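PDB 6Y3P: KLLA0B12012p from Kluyveromyces lactis, which is Pby1, a direct partner of the mRNA decapping enzyme Dcp2, seen here as its C-terminal, tubulin-tyrosine-ligase-like ATP-grasp domain, which probably binds ATP. Local coordinates for residues F157-I160 / E161-Q164; A165-D168 / S169-E172; E281-A284 / L285-I288. All coordinates share one frame; numbering follows the deposited sequence.

How the contacts relate
Contacts 1 and 2 follow each other directly along the chain, with centres 11 Å apart, and cover both ends of helix 160-171. Contact 1 starts that helix just after strand 154-157, and contact 2 lies at its far end, before residues 173-190, which are not modelled. The two touch where F157 CB packs on I166 CD1 at 3.8 Å, and the helix rests on the antiparallel sheet holding strands 140-145 and 154-157. Contact 3 comes much later, between helix 290-313 and strand 279-281 of the six-stranded sheet; its centre lies about 37 Å from the centre of contact 1 and about 43 Å from that of contact 2. The three thus sample two separate sheets of the ATP-grasp domain.

Contact 1: F157-I160 / E161-Q164; sequences FKTI and EQLQ
Q162 reaches back from the first turn of helix 160-171 to T159 and K158, just before it. Q162 CB lies 3.4 Å from T159 O, and its CG and CD pass T159 OG1 at a slant. At the tip, Q162 OE1 accepts two backbone N-H groups: K158 N at 2.8 Å, tilted slightly from the amide plane, and T159 N at 2.9 Å, well above that plane. CG is anti to the carbonyl carbon (chi1 -81°) and the chain is extended beyond it, which carries the amide back to these N-H groups, ahead of the first turn. In return, T159 OG1 takes a weak bond from Q162 N at 3.3 Å. L163 N bonds T159 O almost straight, at 2.9 Å, and Q164 N bonds I160 O less straight, the first backbone links of the helix.

On the buried side, L163 lays CD1 over one face of the F157 ring, 3.8 Å from the centroid and 17° off the ring normal, displaced toward the rim. Its CD2 meets CE2 and CZ of the same ring. F157 and L163 both also touch L143 of strand 140-145, while I160 packs on helices 120-125 and 128-136. The reciprocal exchange between T159, the N-cap, and Q162 is a capping box, here marking the passage from strand 154-157 into the helix that packs against its sheet.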
loop_
_atom_site.group_PDB
_atom_site.type_symbol
_atom_site.label_atom_id
_atom_site.label_comp_id
_atom_site.label_asym_id
_atom_site.label_seq_id
_atom_site.Cartn_x
_atom_site.Cartn_y
_atom_site.Cartn_z
ATOM N N PHE A 157 -16.402 7.585 -16.483
ATOM C CA PHE A 157 -17.611 8.400 -16.367
ATOM C C PHE A 157 -17.434 9.397 -15.230
ATOM O O PHE A 157 -16.528 9.243 -14.406
ATOM C CB PHE A 157 -18.830 7.508 -16.106
ATOM C CG PHE A 157 -18.841 6.838 -14.749
ATOM C CD1 PHE A 157 -18.166 5.635 -14.543
ATOM C CD2 PHE A 157 -19.562 7.389 -13.688
ATOM C CE1 PHE A 157 -18.178 5.014 -13.295
ATOM C CE2 PHE A 157 -19.601 6.751 -12.452
ATOM C CZ PHE A 157 -18.912 5.562 -12.262
ATOM N N LYS A 158 -18.322 10.383 -15.148
ATOM C CA LYS A 158 -18.327 11.370 -14.066
ATOM C C LYS A 158 -19.703 11.497 -13.414
ATOM O O LYS A 158 -19.774 11.877 -12.250
ATOM C CB LYS A 158 -17.860 12.744 -14.562
ATOM C CG LYS A 158 -16.353 12.851 -14.789
ATOM C CD LYS A 158 -15.842 14.284 -14.566
ATOM C CE LYS A 158 -16.180 15.251 -15.681
ATOM N NZ LYS A 158 -15.652 14.806 -16.998
ATOM N N THR A 159 -20.796 11.212 -14.154
ATOM C CA THR A 159 -22.173 11.350 -13.640
ATOM C C THR A 159 -23.017 10.048 -13.666
ATOM O O THR A 159 -22.724 9.102 -14.416
ATOM C CB THR A 159 -22.911 12.487 -14.377
ATOM O OG1 THR A 159 -23.139 12.095 -15.726
ATOM C CG2 THR A 159 -22.136 13.812 -14.363
ATOM N N ILE A 160 -24.106 10.051 -12.878
ATOM C CA ILE A 160 -25.078 8.963 -12.809
ATOM C C ILE A 160 -25.635 8.655 -14.204
ATOM O O ILE A 160 -25.677 7.486 -14.558
ATOM C CB ILE A 160 -26.166 9.235 -11.729
ATOM C CG1 ILE A 160 -25.512 9.228 -10.321
ATOM C CG2 ILE A 160 -27.314 8.218 -11.826
ATOM C CD1 ILE A 160 -26.358 9.614 -9.057
ATOM N N GLU A 161 -25.984 9.689 -15.015
ATOM C CA GLU A 161 -26.490 9.502 -16.399
ATOM C C GLU A 161 -25.447 8.834 -17.309
ATOM O O GLU A 161 -25.787 7.909 -18.065
ATOM C CB GLU A 161 -27.049 10.796 -17.035
ATOM C CG GLU A 161 -26.363 12.086 -16.613
ATOM C CD GLU A 161 -26.984 12.841 -15.446
ATOM O OE1 GLU A 161 -26.749 12.449 -14.276
ATOM O OE2 GLU A 161 -27.669 13.858 -15.706
ATOM N N GLN A 162 -24.166 9.254 -17.173
ATOM C CA GLN A 162 -23.067 8.664 -17.927
ATOM C C GLN A 162 -22.929 7.163 -17.559
ATOM O O GLN A 162 -22.897 6.312 -18.448
ATOM C CB GLN A 162 -21.775 9.448 -17.689
ATOM C CG GLN A 162 -21.676 10.697 -18.541
ATOM C CD GLN A 162 -20.728 11.738 -17.987
ATOM O OE1 GLN A 162 -20.070 11.567 -16.947
ATOM N NE2 GLN A 162 -20.659 12.871 -18.663
ATOM N N LEU A 163 -22.971 6.846 -16.258
ATOM C CA LEU A 163 -22.957 5.467 -15.762
ATOM C C LEU A 163 -24.168 4.689 -16.277
ATOM O O LEU A 163 -24.021 3.541 -16.691
ATOM C CB LEU A 163 -22.915 5.451 -14.233
ATOM C CG LEU A 163 -22.672 4.107 -13.558
ATOM C CD1 LEU A 163 -21.356 3.441 -14.039
ATOM C CD2 LEU A 163 -22.674 4.267 -12.058
ATOM N N GLN A 164 -25.342 5.336 -16.299
ATOM C CA GLN A 164 -26.600 4.779 -16.798
ATOM C C GLN A 164 -26.502 4.420 -18.291
ATOM O O GLN A 164 -26.990 3.373 -18.693
ATOM C CB GLN A 164 -27.771 5.753 -16.512
ATOM C CG GLN A 164 -29.172 5.258 -16.980
ATOM C CD GLN A 164 -29.616 3.997 -16.274
ATOM O OE1 GLN A 164 -29.942 3.991 -15.087
ATOM N NE2 GLN A 164 -29.618 2.894 -16.986
#

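Contact 2: A165-D168 / S169-E172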
loop_
_atom_site.group_PDB
_atom_site.type_symbol
_atom_site.label_atom_id
_atom_site.label_comp_id
_atom_site.label_asym_id
_atom_site.label_seq_id
_atom_site.Cartn_x
_atom_site.Cartn_y
_atom_site.Cartn_z
ATOM N N ALA A 165 -25.864 5.295 -19.099
ATOM C CA ALA A 165 -25.651 5.114 -20.537
ATOM C C ALA A 165 -24.663 3.967 -20.786
ATOM O O ALA A 165 -24.843 3.209 -21.737
ATOM C CB ALA A 165 -25.127 6.408 -21.149
ATOM N N ILE A 166 -23.644 3.819 -19.916
ATOM C CA ILE A 166 -22.670 2.734 -20.017
ATOM C C ILE A 166 -23.414 1.392 -19.855
ATOM O O ILE A 166 -23.297 0.521 -20.728
ATOM C CB ILE A 166 -21.517 2.890 -18.993
ATOM C CG1 ILE A 166 -20.622 4.117 -19.318
ATOM C CG2 ILE A 166 -20.670 1.599 -18.908
ATOM C CD1 ILE A 166 -19.643 4.479 -18.202
ATOM N N PHE A 167 -24.219 1.262 -18.761
ATOM C CA PHE A 167 -25.006 0.059 -18.457
ATOM C C PHE A 167 -26.025 -0.284 -19.526
ATOM O O PHE A 167 -26.194 -1.461 -19.824
ATOM C CB PHE A 167 -25.667 0.140 -17.065
ATOM C CG PHE A 167 -24.763 -0.402 -15.981
ATOM C CD1 PHE A 167 -24.699 -1.761 -15.726
ATOM C CD2 PHE A 167 -23.904 0.440 -15.285
ATOM C CE1 PHE A 167 -23.813 -2.263 -14.776
ATOM C CE2 PHE A 167 -23.050 -0.059 -14.301
ATOM C CZ PHE A 167 -22.986 -1.406 -14.069
ATOM N N ASP A 168 -26.701 0.730 -20.097
ATOM C CA ASP A 168 -27.677 0.582 -21.175
ATOM C C ASP A 168 -27.003 -0.007 -22.422
ATOM O O ASP A 168 -27.572 -0.884 -23.073
ATOM C CB ASP A 168 -28.274 1.962 -21.535
ATOM C CG ASP A 168 -29.327 2.524 -20.595
ATOM O OD1 ASP A 168 -29.663 1.848 -19.604
ATOM O OD2 ASP A 168 -29.798 3.647 -20.842
ATOM N N SER A 169 -25.782 0.486 -22.744
ATOM C CA SER A 169 -24.998 0.033 -23.891
ATOM C C SER A 169 -24.460 -1.397 -23.726
ATOM O O SER A 169 -24.115 -2.020 -24.732
ATOM C CB SER A 169 -23.883 1.024 -24.222
ATOM O OG SER A 169 -22.756 0.899 -23.370
ATOM N N PHE A 170 -24.396 -1.920 -22.477
ATOM C CA PHE A 170 -23.947 -3.288 -22.195
ATOM C C PHE A 170 -25.044 -4.277 -22.591
ATOM O O PHE A 170 -24.734 -5.354 -23.105
ATOM C CB PHE A 170 -23.580 -3.474 -20.704
ATOM C CG PHE A 170 -22.293 -2.845 -20.195
ATOM C CD1 PHE A 170 -21.232 -2.573 -21.063
ATOM C CD2 PHE A 170 -22.127 -2.561 -18.844
ATOM C CE1 PHE A 170 -20.047 -1.993 -20.590
ATOM C CE2 PHE A 170 -20.941 -1.988 -18.368
ATOM C CZ PHE A 170 -19.902 -1.727 -19.242
ATOM N N GLU A 171 -26.327 -3.878 -22.381
ATOM C CA GLU A 171 -27.549 -4.631 -22.691
ATOM C C GLU A 171 -27.773 -4.800 -24.196
ATOM O O GLU A 171 -28.431 -5.758 -24.609
ATOM C CB GLU A 171 -28.793 -3.930 -22.090
ATOM C CG GLU A 171 -28.828 -3.815 -20.570
ATOM C CD GLU A 171 -28.859 -5.107 -19.778
ATOM O OE1 GLU A 171 -29.484 -6.085 -20.250
ATOM O OE2 GLU A 171 -28.266 -5.138 -18.676
ATOM N N GLU A 172 -27.287 -3.839 -25.005
ATOM C CA GLU A 172 -27.470 -3.849 -26.456
ATOM C C GLU A 172 -26.140 -3.714 -27.172
ATOM O O GLU A 172 -25.323 -4.627 -27.101
ATOM C CB GLU A 172 -28.439 -2.736 -26.880
ATOM C CG GLU A 172 -29.888 -3.017 -26.504
ATOM C CD GLU A 172 -30.800 -1.820 -26.308
ATOM O OE1 GLU A 172 -30.354 -0.671 -26.536
ATOM O OE2 GLU A 172 -31.971 -2.035 -25.918
#
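I166 O is gripped by the end of its own helix: S169 OG donates to it at 2.7 Å, tilted about 21° from the carbonyl plane, and F170 N adds a weak bond at 3.2 Å. The serine hydroxyl sits between its own backbone N and carbonyl carbon (chi1 79°), which folds it back against the preceding turn. The same OG is also hydrogen-bonded to R155 of strand 154-157, linking the helix to the sheet. S169 N keeps the regular bond to A165 O at 3.1 Å, but after it the pattern changes. F170 N bonds to F167 O as well, from above the carbonyl plane, and E171 N reaches D168 O only weakly.

The F170 ring has I166 O over one face, offset toward the rim. I166 and F170 extend in the same direction next to each other, and I166 CG2 comes within 3.4 Å of F170 CZ. Toward F167 the same phenylalanine turns an edge: centroids stand 5.6 Å apart with planes at 76°, a T-shaped pair whose nearest atoms are F167 CD1 and F170 CD2. All three side chains lie on L143 of strand 140-145, and F167 meets the F195 ring edge-to-face. Mixed four- and three-residue bonds, several weak, mark a loosely bonded last turn, of a kind common toward helix C-termini, with I166, F167 and F170 forming the face turned to the antiparallel sheet.

Contact 3: E281-A284 / L285-I288. With SO4 (sulfate ion), chain D.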
loop_
_atom_site.group_PDB
_atom_site.type_symbol
_atom_site.label_atom_id
_atom_site.label_comp_id
_atom_site.label_asym_id
_atom_site.label_seq_id
_atom_site.Cartn_x
_atom_site.Cartn_y
_atom_site.Cartn_z
ATOM N N GLU A 281 14.253 4.917 -8.755
ATOM C CA GLU A 281 14.105 5.524 -7.437
ATOM C C GLU A 281 13.449 6.884 -7.674
ATOM O O GLU A 281 13.881 7.658 -8.546
ATOM C CB GLU A 281 15.466 5.702 -6.739
ATOM C CG GLU A 281 15.332 6.176 -5.294
ATOM C CD GLU A 281 16.603 6.446 -4.516
ATOM O OE1 GLU A 281 17.706 6.174 -5.043
ATOM O OE2 GLU A 281 16.492 6.951 -3.376
ATOM N N PHE A 282 12.384 7.155 -6.905
ATOM C CA PHE A 282 11.637 8.398 -7.001
ATOM C C PHE A 282 12.497 9.664 -7.003
ATOM O O PHE A 282 12.273 10.535 -7.849
ATOM C CB PHE A 282 10.590 8.455 -5.899
ATOM C CG PHE A 282 9.865 9.776 -5.848
ATOM C CD1 PHE A 282 8.902 10.092 -6.794
ATOM C CD2 PHE A 282 10.120 10.687 -4.825
ATOM C CE1 PHE A 282 8.224 11.303 -6.739
ATOM C CE2 PHE A 282 9.449 11.917 -4.783
ATOM C CZ PHE A 282 8.511 12.219 -5.748
ATOM N N ASP A 283 13.482 9.769 -6.081
ATOM C CA ASP A 283 14.338 10.952 -5.961
ATOM C C ASP A 283 15.278 11.148 -7.136
ATOM O O ASP A 283 15.820 12.238 -7.307
ATOM C CB ASP A 283 15.121 10.973 -4.628
ATOM C CG ASP A 283 15.630 12.364 -4.251
ATOM O OD1 ASP A 283 14.794 13.284 -4.098
ATOM O OD2 ASP A 283 16.870 12.551 -4.201
ATOM N N ALA A 284 15.474 10.106 -7.947
ATOM C CA ALA A 284 16.310 10.189 -9.134
ATOM C C ALA A 284 15.551 10.868 -10.292
ATOM O O ALA A 284 16.160 11.101 -11.330
ATOM C CB ALA A 284 16.769 8.787 -9.552
ATOM N N LEU A 285 14.226 11.144 -10.146
ATOM C CA LEU A 285 13.452 11.802 -11.201
ATOM C C LEU A 285 13.664 13.342 -11.080
ATOM O O LEU A 285 13.021 13.999 -10.270
ATOM C CB LEU A 285 11.978 11.394 -11.123
ATOM C CG LEU A 285 11.687 9.866 -11.192
ATOM C CD1 LEU A 285 10.242 9.567 -10.781
ATOM C CD2 LEU A 285 11.989 9.287 -12.601
ATOM N N LYS A 286 14.640 13.887 -11.841
ATOM C CA LYS A 286 15.018 15.291 -11.740
ATOM C C LYS A 286 14.065 16.228 -12.461
ATOM O O LYS A 286 14.091 17.428 -12.190
ATOM C CB LYS A 286 16.478 15.528 -12.150
ATOM C CG LYS A 286 17.507 14.698 -11.365
ATOM C CD LYS A 286 17.398 14.808 -9.842
ATOM C CE LYS A 286 18.423 13.936 -9.153
ATOM N NZ LYS A 286 18.096 13.726 -7.715
ATOM N N ASP A 287 13.171 15.692 -13.319
ATOM C CA ASP A 287 12.146 16.504 -13.980
ATOM C C ASP A 287 11.039 16.906 -12.994
ATOM O O ASP A 287 10.234 17.810 -13.277
ATOM C CB ASP A 287 11.632 15.840 -15.249
ATOM C CG ASP A 287 12.599 15.971 -16.411
ATOM O OD1 ASP A 287 13.486 16.880 -16.370
ATOM O OD2 ASP A 287 12.413 15.262 -17.403
ATOM N N ILE A 288 11.092 16.336 -11.775
ATOM C CA ILE A 288 10.230 16.762 -10.672
ATOM C C ILE A 288 11.101 17.770 -9.917
ATOM O O ILE A 288 12.128 17.355 -9.396
ATOM C CB ILE A 288 9.740 15.598 -9.737
ATOM C CG1 ILE A 288 9.028 14.488 -10.542
ATOM C CG2 ILE A 288 8.802 16.156 -8.636
ATOM C CD1 ILE A 288 8.807 13.190 -9.753
HETATM S S SO4 D . 18.665 17.446 -6.570
HETATM O O1 SO4 D . 17.965 18.565 -7.207
HETATM O O2 SO4 D . 19.499 17.948 -5.473
HETATM O O3 SO4 D . 17.680 16.509 -6.035
HETATM O O4 SO4 D . 19.506 16.769 -7.568
#
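A single 3-10 turn, residues 282-284, runs into a type I beta turn from L285 to I288 and joins strand 279-281 to helix 290-313. L285 N closes the first turn on F282 O at 3.1 Å, approaching from well above the carbonyl plane. The leucine side chain folds back over that same carbonyl, L285 CB 3.4 Å and L285 CG 3.5 Å from F282 O.

F282 sends its ring inward with CG anti to the backbone N (chi1 174°). I288 crosses it at about a right angle and brings its CD1 to 3.6 Å from F282 CE1. The loop is tied to the six-stranded sheet by F282 on I217 and I288 on F215, both of strand 215-224, and by L285 on A237 and F239 of strand 228-239.

K286 bends at chi2 (-53°) and curls back toward the 3-10 turn, where K286 NZ donates to D283 O at 2.7 Å. The carboxylate of D283 is only a long salt-bridge partner, with D283 OD2 3.9 Å from K286 NZ, whereas D283 OD1 forms salt bridges with R293 and R297 of helix 290-313. A sulfate, probably from the crystallisation liquor, lies beyond the lysine; its O3 accepts from K286 NZ at 3.3 Å, and O4 takes a weaker bond. With one carbonyl, one distant carboxylate and an anion around K286 NZ, these neighbours would probably favour the charged form of the lysine. K286 and R293 together hold this sulfate, consistent with a locally positive spot, without implying a physiological ligand.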